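Local coordinates for NTF2-like Protein (Anabaena variabilis ATCC 29413, PDB 3DMC) that is of unknown function but adopts the NTF2-like, SnoaL-related cone fold, whose relatives enclose a pocket that in many cases binds a small ligand, at residues A[32-37]-A[58-63]; A[40-45]-A[51-56]; A[111-116]-A[121-126]. One frame throughout, in Å; residues are numbered along the deposited sequence. Where two conformers were deposited one is given.

Interaction 1: residues A[32-37]-A[58-63]; sequences KFLDML and ERAKEF
L34 reaches from the short helix 31-34 toward the flank of helix 57-69 and divides its two methyl groups between neighbouring residues there. One branch, CD1, lies across the aliphatic part of K61, 4.0 Å from K61 CG, and the leucine stands roughly perpendicular to the lysine chain, so that the methyl meets the side of that chain. The other branch points to the smaller neighbour, with L34 CD2 4.1 Å from A60 CB. K61 can offer its flank because its CG stands opposite the backbone N (chi1 -174°) and the chain beyond runs on extended, carrying the ammonium away from the leucine. In the cone-shaped NTF2-like fold the helices pack against the concave face of a strongly curved sheet, and this small apolar patch joins helix 31-34 and the turn after it to helix 57-69, whose A60 also touches F41 and F43 of strand 41-45. L37, placed by a type I turn that starts at L34, approaches the same alanine more loosely, L37 CD1 lying 4.4 Å from A60 CB. Its other methyl, CD2, sits 3.9 Å above the ring plane of F33, toward the rim. No hydrogen bond links the two segments directly, yet the backbone oxygens of both L34 and L37 accept from the ammonium of K57, one residue ahead of 58-63.

Interaction 2: residues A[40-45]-A[51-56]; sequences DFTFWF and HGLNVG
F43 and N54 face each other as a hydrogen-bonded antiparallel pair, and the asparagine side chain lies over the phenylalanine ring. The F43 ring leans across to strand 52-55, its CG lodged between the backbone N and the carbonyl carbon (chi1 61°), and so presents one face to N54 CB, 3.2 Å from the ring centroid. Amide and ring planes are only 12° apart, a stacked arrangement. The amide also reaches the backbone: N54 ND2 donates to F43 O at 3.3 Å from above the carbonyl plane, while N54 N binds the same oxygen at 2.8 Å. Two donors thus grip F43 O, and further bonds from N54 ND2 to F50 O and from R59 NE to N54 OD1 help fix the amide's rotation.

On the other face W44 lays its indole over the backbone of G52, whose CA is 3.4 Å from the centroid of the six-membered ring and almost on its normal. The indole turns its edge to the face of H51 in a T-shaped pair, planes 74° apart, and L53 CD1 packs 3.8 Å from W44 CD1. R108 of the second subunit makes a cation-pi contact with W44. At the far end G56 N donates to F41 O, and G56 sits at the N-cap position of the helix that follows. The whole is a β-hairpin at the sheet margin, leading straight into helix 57-69.

Interaction 3: residues A[111-116]-A[121-126]; sequences VSFDVR and CSYREY
Strands 111-116 and 121-126 run antiparallel, at 167° with axes 4.7 Å apart; S112 and R124 exchange two bonds, whereas at D114 a classic bulge splits the pairing between S122 O and C121 N. On the face shared by S112, D114 and S122, R124 folds its guanidinium across both strands. Its chain bends at chi3 (-66°), which swings the flat group over S112 O and brings its edges to the hydroxyls. R124 NH2 donates to S112 OG at 2.8 Å and R124 NH1 to S122 OG at 3.0 Å, both oxygens near the guanidinium plane. The salt bridge from R124 NH2 to D114 OD1, 3.0 Å, is less well aligned: the oxygen is met from above its carboxylate plane, and the flat groups stand 55° apart. A water joins D114 OD2 to S122 OG. C121 CB sits over one face of the R116 guanidinium, 3.5 Å from R116 NH2, while R116 NH1 pairs with D40.

The face of V111, F113, Y123 and E125 is built round two aromatic rings. F113 and Y123 run alongside each other, F113 CE1 3.6 Å from Y123 CD2, which lies near the plane of the phenylalanine ring. V111 CG1 comes 3.9 Å from Y123 OH, and that hydroxyl donates to E125 OE1 at 2.8 Å.

The polar face is also a subunit interface: E93 of the second subunit forms a salt bridge with R124 NE and hydrogen bonds with S112 OG and Y126 OH, and its R82 pairs with D114 OD2; D114 OD1 is also hydrogen-bonded to T89 OG1 of the same chain. Shared between carboxylates of two chains, R124 probably has its charge well compensated although buried, and the same acids likely ease its proximity to R82.

How the interactions relate
Interactions 2 and 3 are hairpins of one sheet, joined where strands 41-45 and 119-127 run side by side: W44 N probably donates to Y123 O, and D40 salt-bridges R116. Interaction 1 lies against the face that carries F41 and F43 and meets interaction 2 closely, A60 and F63 packing on F43 and R59 probably hydrogen-bonding N54. Its contact with interaction 3 is slighter, F33 on F113 and F63 on Y123. Interaction 1, a helix and turn against a second helix, is apolar; interaction 2, partly buried, mixes aromatic packing with backbone pairing; interaction 3, the most central, combines a mainly apolar face with two aromatic rings and a charged one. Only interactions 2 and 3 touch the second subunit.

Interaction 1: residues A[32-37]-A[58-63]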
loop_
_atom_site.group_PDB
_atom_site.type_symbol
_atom_site.label_atom_id
_atom_site.label_comp_id
_atom_site.label_asym_id
_atom_site.label_seq_id
_atom_site.Cartn_x
_atom_site.Cartn_y
_atom_site.Cartn_z
ATOM N N LYS A 32 1.027 18.532 -15.155
ATOM C CA LYS A 32 1.525 19.159 -13.927
ATOM C C LYS A 32 2.194 18.083 -13.076
ATOM O O LYS A 32 3.249 18.305 -12.488
ATOM C CB LYS A 32 0.420 19.902 -13.167
ATOM C CG LYS A 32 0.060 21.220 -13.828
ATOM C CD LYS A 32 -0.561 22.182 -12.858
ATOM C CE LYS A 32 -0.923 23.510 -13.536
ATOM N NZ LYS A 32 0.282 24.261 -13.995
ATOM N N PHE A 33 1.562 16.907 -13.035
ATOM C CA PHE A 33 2.142 15.753 -12.324
ATOM C C PHE A 33 3.460 15.326 -12.983
ATOM O O PHE A 33 4.467 15.126 -12.314
ATOM C CB PHE A 33 1.156 14.567 -12.248
ATOM C CG PHE A 33 1.688 13.422 -11.465
ATOM C CD1 PHE A 33 1.881 13.551 -10.090
ATOM C CD2 PHE A 33 1.987 12.208 -12.076
ATOM C CE1 PHE A 33 2.366 12.493 -9.330
ATOM C CE2 PHE A 33 2.481 11.161 -11.321
ATOM C CZ PHE A 33 2.678 11.318 -9.935
ATOM N N LEU A 34 3.446 15.205 -14.304
ATOM C CA LEU A 34 4.617 14.751 -15.056
ATOM C C LEU A 34 5.808 15.687 -14.860
ATOM O O LEU A 34 6.960 15.264 -14.771
ATOM C CB LEU A 34 4.298 14.653 -16.556
ATOM C CG LEU A 34 3.364 13.533 -16.993
ATOM C CD1 LEU A 34 2.939 13.720 -18.439
ATOM C CD2 LEU A 34 4.018 12.156 -16.792
ATOM N N ASP A 35 5.495 16.968 -14.769
ATOM C CA ASP A 35 6.528 17.995 -14.672
ATOM C C ASP A 35 7.287 17.849 -13.346
ATOM O O ASP A 35 8.401 18.363 -13.168
ATOM C CB ASP A 35 5.935 19.402 -14.809
ATOM C CG ASP A 35 5.620 19.773 -16.253
ATOM O OD1 ASP A 35 5.990 19.029 -17.180
ATOM O OD2 ASP A 35 4.986 20.834 -16.463
HETATM N N MSE A 36 6.661 17.154 -12.404
HETATM C CA MSE A 36 7.264 17.003 -11.087
HETATM C C MSE A 36 8.063 15.732 -10.974
HETATM O O MSE A 36 8.612 15.440 -9.910
HETATM C CB MSE A 36 6.209 17.013 -9.991
HETATM C CG MSE A 36 5.897 18.385 -9.478
HETATM SE SE MSE A 36 4.723 18.013 -8.046
HETATM C CE MSE A 36 6.021 17.579 -6.618
ATOM N N LEU A 37 8.126 14.981 -12.066
ATOM C CA LEU A 37 8.845 13.691 -12.064
ATOM C C LEU A 37 10.287 13.845 -12.552
ATOM O O LEU A 37 10.572 14.602 -13.479
ATOM C CB LEU A 37 8.095 12.649 -12.916
ATOM C CG LEU A 37 6.588 12.570 -12.680
ATOM C CD1 LEU A 37 5.926 11.479 -13.520
ATOM C CD2 LEU A 37 6.329 12.313 -11.193
ATOM N N GLU A 58 8.440 9.269 -20.630
ATOM C CA GLU A 58 7.652 8.993 -21.846
ATOM C C GLU A 58 6.670 7.873 -21.542
ATOM O O GLU A 58 5.494 7.931 -21.881
ATOM C CB GLU A 58 8.526 8.547 -23.009
ATOM C CG GLU A 58 9.530 9.591 -23.471
ATOM N N ARG A 59 7.212 6.825 -20.950
ATOM C CA ARG A 59 6.412 5.657 -20.574
ATOM C C ARG A 59 5.381 6.044 -19.491
ATOM O O ARG A 59 4.233 5.579 -19.488
ATOM C CB ARG A 59 7.294 4.511 -20.097
ATOM C CG ARG A 59 6.521 3.287 -19.703
ATOM C CD ARG A 59 5.995 2.529 -20.897
ATOM N NE ARG A 59 5.638 1.159 -20.510
ATOM C CZ ARG A 59 4.872 0.346 -21.231
ATOM N NH1 ARG A 59 4.348 0.752 -22.387
ATOM N NH2 ARG A 59 4.605 -0.865 -20.769
ATOM N N ALA A 60 5.780 6.954 -18.616
ATOM C CA ALA A 60 4.850 7.440 -17.554
ATOM C C ALA A 60 3.648 8.123 -18.201
ATOM O O ALA A 60 2.499 7.885 -17.842
ATOM C CB ALA A 60 5.558 8.398 -16.620
ATOM N N LYS A 61 3.921 8.966 -19.180
ATOM C CA LYS A 61 2.837 9.648 -19.905
ATOM C C LYS A 61 1.877 8.662 -20.566
ATOM O O LYS A 61 0.648 8.814 -20.538
ATOM C CB LYS A 61 3.385 10.612 -20.962
ATOM C CG LYS A 61 2.272 11.403 -21.585
ATOM C CD LYS A 61 2.736 12.670 -22.264
ATOM C CE LYS A 61 1.539 13.422 -22.851
ATOM N NZ LYS A 61 1.910 14.222 -24.059
ATOM N N GLU A 62 2.442 7.618 -21.137
ATOM C CA GLU A 62 1.622 6.602 -21.794
ATOM C C GLU A 62 0.676 6.010 -20.750
ATOM O O GLU A 62 -0.529 5.905 -20.948
ATOM C CB GLU A 62 2.484 5.514 -22.397
ATOM C CG GLU A 62 3.413 6.062 -23.476
ATOM C CD GLU A 62 4.342 5.019 -24.079
ATOM O OE1 GLU A 62 4.277 3.829 -23.686
ATOM O OE2 GLU A 62 5.138 5.411 -24.955
ATOM N N PHE A 63 1.280 5.621 -19.643
ATOM C CA PHE A 63 0.530 5.004 -18.531
ATOM C C PHE A 63 -0.634 5.899 -18.045
ATOM O O PHE A 63 -1.825 5.486 -17.943
ATOM C CB PHE A 63 1.473 4.709 -17.367
ATOM C CG PHE A 63 0.762 4.240 -16.153
ATOM C CD1 PHE A 63 0.098 3.034 -16.161
ATOM C CD2 PHE A 63 0.722 5.028 -15.005
ATOM C CE1 PHE A 63 -0.570 2.586 -15.038
ATOM C CE2 PHE A 63 0.030 4.586 -13.870
ATOM C CZ PHE A 63 -0.599 3.353 -13.899
#

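Interaction 2: residues A[40-45]-A[51-56]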
loop_
_atom_site.group_PDB
_atom_site.type_symbol
_atom_site.label_atom_id
_atom_site.label_comp_id
_atom_site.label_asym_id
_atom_site.label_seq_id
_atom_site.Cartn_x
_atom_site.Cartn_y
_atom_site.Cartn_z
ATOM N N ASP A 40 14.720 10.055 -14.328
ATOM C CA ASP A 40 14.948 8.617 -14.098
ATOM C C ASP A 40 13.746 7.997 -13.380
ATOM O O ASP A 40 13.838 6.933 -12.790
ATOM C CB ASP A 40 16.242 8.323 -13.328
ATOM C CG ASP A 40 16.268 8.913 -11.932
ATOM O OD1 ASP A 40 15.478 9.850 -11.638
ATOM O OD2 ASP A 40 17.111 8.474 -11.120
ATOM N N PHE A 41 12.628 8.696 -13.475
ATOM C CA PHE A 41 11.369 8.255 -12.839
ATOM C C PHE A 41 11.043 6.799 -13.193
ATOM O O PHE A 41 11.106 6.414 -14.359
ATOM C CB PHE A 41 10.210 9.146 -13.294
ATOM C CG PHE A 41 8.875 8.747 -12.719
ATOM C CD1 PHE A 41 8.561 9.054 -11.411
ATOM C CD2 PHE A 41 7.926 8.067 -13.497
ATOM C CE1 PHE A 41 7.298 8.690 -10.871
ATOM C CE2 PHE A 41 6.660 7.714 -12.968
ATOM C CZ PHE A 41 6.372 8.028 -11.643
ATOM N N THR A 42 10.684 6.000 -12.184
ATOM C CA THR A 42 10.184 4.633 -12.443
ATOM C C THR A 42 8.870 4.450 -11.733
ATOM O O THR A 42 8.553 5.166 -10.782
ATOM C CB THR A 42 11.114 3.535 -11.932
ATOM O OG1 THR A 42 11.046 3.471 -10.493
ATOM C CG2 THR A 42 12.540 3.741 -12.402
ATOM N N PHE A 43 8.079 3.536 -12.245
ATOM C CA PHE A 43 6.776 3.264 -11.601
ATOM C C PHE A 43 6.482 1.794 -11.713
ATOM O O PHE A 43 6.787 1.147 -12.711
ATOM C CB PHE A 43 5.615 4.107 -12.153
ATOM C CG PHE A 43 5.318 3.914 -13.637
ATOM C CD1 PHE A 43 6.114 4.507 -14.610
ATOM C CD2 PHE A 43 4.232 3.191 -14.060
ATOM C CE1 PHE A 43 5.825 4.344 -15.956
ATOM C CE2 PHE A 43 3.958 3.023 -15.403
ATOM C CZ PHE A 43 4.762 3.613 -16.343
ATOM N N TRP A 44 5.894 1.279 -10.653
ATOM C CA TRP A 44 5.508 -0.142 -10.581
ATOM C C TRP A 44 3.975 -0.235 -10.512
ATOM O O TRP A 44 3.331 0.479 -9.745
ATOM C CB TRP A 44 6.108 -0.785 -9.321
ATOM C CG TRP A 44 6.917 -2.012 -9.526
ATOM C CD1 TRP A 44 8.280 -2.088 -9.566
ATOM C CD2 TRP A 44 6.437 -3.355 -9.678
ATOM N NE1 TRP A 44 8.669 -3.378 -9.755
ATOM C CE2 TRP A 44 7.563 -4.182 -9.830
ATOM C CE3 TRP A 44 5.173 -3.931 -9.732
ATOM C CZ2 TRP A 44 7.462 -5.562 -10.013
ATOM C CZ3 TRP A 44 5.072 -5.319 -9.909
ATOM C CH2 TRP A 44 6.220 -6.109 -10.067
ATOM N N PHE A 45 3.418 -1.132 -11.312
ATOM C CA PHE A 45 1.972 -1.332 -11.393
ATOM C C PHE A 45 1.632 -2.847 -11.399
ATOM O O PHE A 45 2.401 -3.659 -11.849
ATOM C CB PHE A 45 1.436 -0.569 -12.617
ATOM C CG PHE A 45 -0.060 -0.545 -12.738
ATOM C CD1 PHE A 45 -0.810 0.419 -12.086
ATOM C CD2 PHE A 45 -0.719 -1.474 -13.537
ATOM C CE1 PHE A 45 -2.195 0.450 -12.221
ATOM C CE2 PHE A 45 -2.094 -1.449 -13.665
ATOM C CZ PHE A 45 -2.832 -0.488 -13.013
ATOM N N HIS A 51 2.236 -3.928 -16.181
ATOM C CA HIS A 51 2.683 -4.720 -15.052
ATOM C C HIS A 51 4.178 -4.567 -14.874
ATOM O O HIS A 51 4.948 -4.549 -15.833
ATOM C CB HIS A 51 2.362 -6.201 -15.258
ATOM C CG HIS A 51 3.165 -7.094 -14.371
ATOM N ND1 HIS A 51 2.736 -7.446 -13.108
ATOM C CD2 HIS A 51 4.379 -7.664 -14.531
ATOM C CE1 HIS A 51 3.650 -8.214 -12.538
ATOM N NE2 HIS A 51 4.662 -8.355 -13.374
ATOM N N GLY A 52 4.582 -4.455 -13.620
ATOM C CA GLY A 52 5.968 -4.460 -13.189
ATOM C C GLY A 52 6.646 -3.110 -13.199
ATOM O O GLY A 52 6.004 -2.075 -13.041
ATOM N N LEU A 53 7.957 -3.145 -13.412
ATOM C CA LEU A 53 8.776 -1.943 -13.397
ATOM C C LEU A 53 8.753 -1.271 -14.765
ATOM O O LEU A 53 8.984 -1.904 -15.807
ATOM C CB LEU A 53 10.224 -2.265 -12.997
ATOM C CG LEU A 53 11.109 -1.018 -12.916
ATOM C CD1 LEU A 53 10.878 -0.274 -11.623
ATOM C CD2 LEU A 53 12.575 -1.433 -13.099
ATOM N N ASN A 54 8.444 0.017 -14.735
ATOM C CA ASN A 54 8.384 0.854 -15.934
ATOM C C ASN A 54 9.333 1.998 -15.768
ATOM O O ASN A 54 9.384 2.596 -14.716
ATOM C CB ASN A 54 6.969 1.403 -16.111
ATOM C CG ASN A 54 5.949 0.312 -16.368
ATOM O OD1 ASN A 54 5.655 -0.005 -17.503
ATOM N ND2 ASN A 54 5.396 -0.253 -15.303
ATOM N N VAL A 55 10.091 2.311 -16.821
ATOM C CA VAL A 55 11.169 3.290 -16.683
ATOM C C VAL A 55 10.950 4.492 -17.576
ATOM O O VAL A 55 10.627 4.362 -18.750
ATOM C CB VAL A 55 12.541 2.618 -17.008
ATOM C CG1 VAL A 55 13.683 3.639 -16.992
ATOM C CG2 VAL A 55 12.808 1.475 -16.034
ATOM N N GLY A 56 11.112 5.666 -16.983
ATOM C CA GLY A 56 11.067 6.936 -17.717
ATOM C C GLY A 56 9.755 7.656 -17.907
ATOM O O GLY A 56 8.668 7.081 -17.796
#

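Interaction 3: residues A[111-116]-A[121-126]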
loop_
_atom_site.group_PDB
_atom_site.type_symbol
_atom_site.label_atom_id
_atom_site.label_comp_id
_atom_site.label_asym_id
_atom_site.label_seq_id
_atom_site.Cartn_x
_atom_site.Cartn_y
_atom_site.Cartn_z
ATOM N N VAL A 111 -0.865 4.394 -3.052
ATOM C CA VAL A 111 0.243 4.809 -3.903
ATOM C C VAL A 111 1.354 5.382 -3.044
ATOM O O VAL A 111 1.141 6.193 -2.138
ATOM C CB VAL A 111 -0.149 5.804 -5.020
ATOM C CG1 VAL A 111 -1.286 5.217 -5.899
ATOM C CG2 VAL A 111 -0.496 7.188 -4.455
ATOM N N SER A 112 2.548 4.933 -3.386
ATOM C CA SER A 112 3.769 5.236 -2.681
ATOM C C SER A 112 4.680 6.038 -3.614
ATOM O O SER A 112 4.877 5.651 -4.756
ATOM C CB SER A 112 4.439 3.916 -2.267
ATOM O OG SER A 112 5.613 4.136 -1.522
ATOM N N PHE A 113 5.132 7.192 -3.138
ATOM C CA PHE A 113 6.112 8.009 -3.892
ATOM C C PHE A 113 7.459 8.026 -3.155
ATOM O O PHE A 113 7.499 8.125 -1.913
ATOM C CB PHE A 113 5.682 9.512 -3.967
ATOM C CG PHE A 113 4.338 9.785 -4.605
ATOM C CD1 PHE A 113 3.772 8.935 -5.505
ATOM C CD2 PHE A 113 3.687 11.001 -4.361
ATOM C CE1 PHE A 113 2.547 9.213 -6.105
ATOM C CE2 PHE A 113 2.487 11.281 -4.956
ATOM C CZ PHE A 113 1.915 10.389 -5.851
ATOM N N ASP A 114 8.559 8.044 -3.911
ATOM C CA ASP A 114 9.845 8.508 -3.370
ATOM C C ASP A 114 10.069 9.929 -3.836
ATOM O O ASP A 114 9.797 10.267 -4.996
ATOM C CB ASP A 114 11.012 7.655 -3.858
ATOM C CG ASP A 114 11.130 6.355 -3.127
ATOM O OD1 ASP A 114 10.213 5.975 -2.383
ATOM O OD2 ASP A 114 12.187 5.711 -3.261
ATOM N N VAL A 115 10.614 10.726 -2.936
ATOM C CA VAL A 115 10.965 12.126 -3.217
ATOM C C VAL A 115 12.462 12.333 -3.283
ATOM O O VAL A 115 13.240 11.823 -2.460
ATOM C CB VAL A 115 10.375 13.067 -2.154
ATOM C CG1 VAL A 115 10.860 14.517 -2.339
ATOM C CG2 VAL A 115 8.850 13.027 -2.189
ATOM N N ARG A 116 12.834 13.101 -4.294
ATOM C CA ARG A 116 14.208 13.571 -4.488
ATOM C C ARG A 116 14.214 15.066 -4.796
ATOM O O ARG A 116 13.871 15.501 -5.908
ATOM C CB ARG A 116 14.914 12.782 -5.585
ATOM C CG ARG A 116 16.421 13.081 -5.662
ATOM C CD ARG A 116 17.040 12.671 -7.009
ATOM N NE ARG A 116 16.926 11.236 -7.193
ATOM C CZ ARG A 116 16.649 10.638 -8.346
ATOM N NH1 ARG A 116 16.477 11.339 -9.448
ATOM N NH2 ARG A 116 16.539 9.323 -8.376
ATOM N N CYS A 121 10.731 10.643 -7.738
ATOM C CA CYS A 121 11.622 9.777 -8.535
ATOM C C CYS A 121 11.080 8.363 -8.727
ATOM O O CYS A 121 11.524 7.606 -9.586
ATOM C CB CYS A 121 13.041 9.727 -7.926
ATOM S SG CYS A 121 13.146 9.249 -6.191
ATOM N N SER A 122 10.050 8.014 -7.973
ATOM C CA SER A 122 9.410 6.715 -8.226
ATOM C C SER A 122 8.008 6.655 -7.632
ATOM O O SER A 122 7.644 7.441 -6.760
ATOM C CB SER A 122 10.243 5.570 -7.670
ATOM O OG SER A 122 10.320 5.667 -6.262
ATOM N N TYR A 123 7.280 5.679 -8.148
ATOM C CA TYR A 123 5.866 5.481 -7.874
ATOM C C TYR A 123 5.561 3.997 -7.832
ATOM O O TYR A 123 6.026 3.250 -8.658
ATOM C CB TYR A 123 5.100 6.176 -9.015
ATOM C CG TYR A 123 3.615 5.946 -9.163
ATOM C CD1 TYR A 123 3.092 4.714 -9.581
ATOM C CD2 TYR A 123 2.736 6.982 -8.958
ATOM C CE1 TYR A 123 1.715 4.536 -9.774
ATOM C CE2 TYR A 123 1.378 6.819 -9.132
ATOM C CZ TYR A 123 0.867 5.610 -9.565
ATOM O OH TYR A 123 -0.497 5.505 -9.715
ATOM N N ARG A 124 4.748 3.595 -6.860
ATOM C CA ARG A 124 4.290 2.228 -6.730
ATOM C C ARG A 124 2.832 2.256 -6.335
ATOM O O ARG A 124 2.462 2.991 -5.400
ATOM C CB ARG A 124 5.072 1.484 -5.649
ATOM C CG ARG A 124 6.581 1.349 -5.958
ATOM C CD ARG A 124 7.402 1.043 -4.678
ATOM N NE ARG A 124 7.349 2.176 -3.769
ATOM C CZ ARG A 124 8.051 3.278 -3.949
ATOM N NH1 ARG A 124 8.936 3.323 -4.949
ATOM N NH2 ARG A 124 7.905 4.289 -3.119
ATOM N N GLU A 125 2.050 1.491 -7.085
ATOM C CA GLU A 125 0.612 1.338 -6.875
ATOM C C GLU A 125 0.214 -0.060 -6.432
ATOM O O GLU A 125 0.660 -1.083 -6.974
ATOM C CB GLU A 125 -0.174 1.761 -8.126
ATOM C CG GLU A 125 -1.684 1.706 -7.867
ATOM C CD GLU A 125 -2.557 2.333 -8.934
ATOM O OE1 GLU A 125 -2.085 3.197 -9.702
ATOM O OE2 GLU A 125 -3.751 1.947 -8.974
ATOM N N TYR A 126 -0.647 -0.066 -5.410
ATOM C CA TYR A 126 -1.183 -1.304 -4.810
ATOM C C TYR A 126 -2.719 -1.234 -4.742
ATOM O O TYR A 126 -3.285 -0.174 -4.437
ATOM C CB TYR A 126 -0.656 -1.496 -3.384
ATOM C CG TYR A 126 0.848 -1.464 -3.194
ATOM C CD1 TYR A 126 1.561 -0.249 -3.130
ATOM C CD2 TYR A 126 1.575 -2.656 -3.065
ATOM C CE1 TYR A 126 2.928 -0.229 -2.911
ATOM C CE2 TYR A 126 2.978 -2.636 -2.877
ATOM C CZ TYR A 126 3.646 -1.404 -2.814
ATOM O OH TYR A 126 5.021 -1.384 -2.611
HETATM O O HOH W 1 13.144 5.534 -5.848
#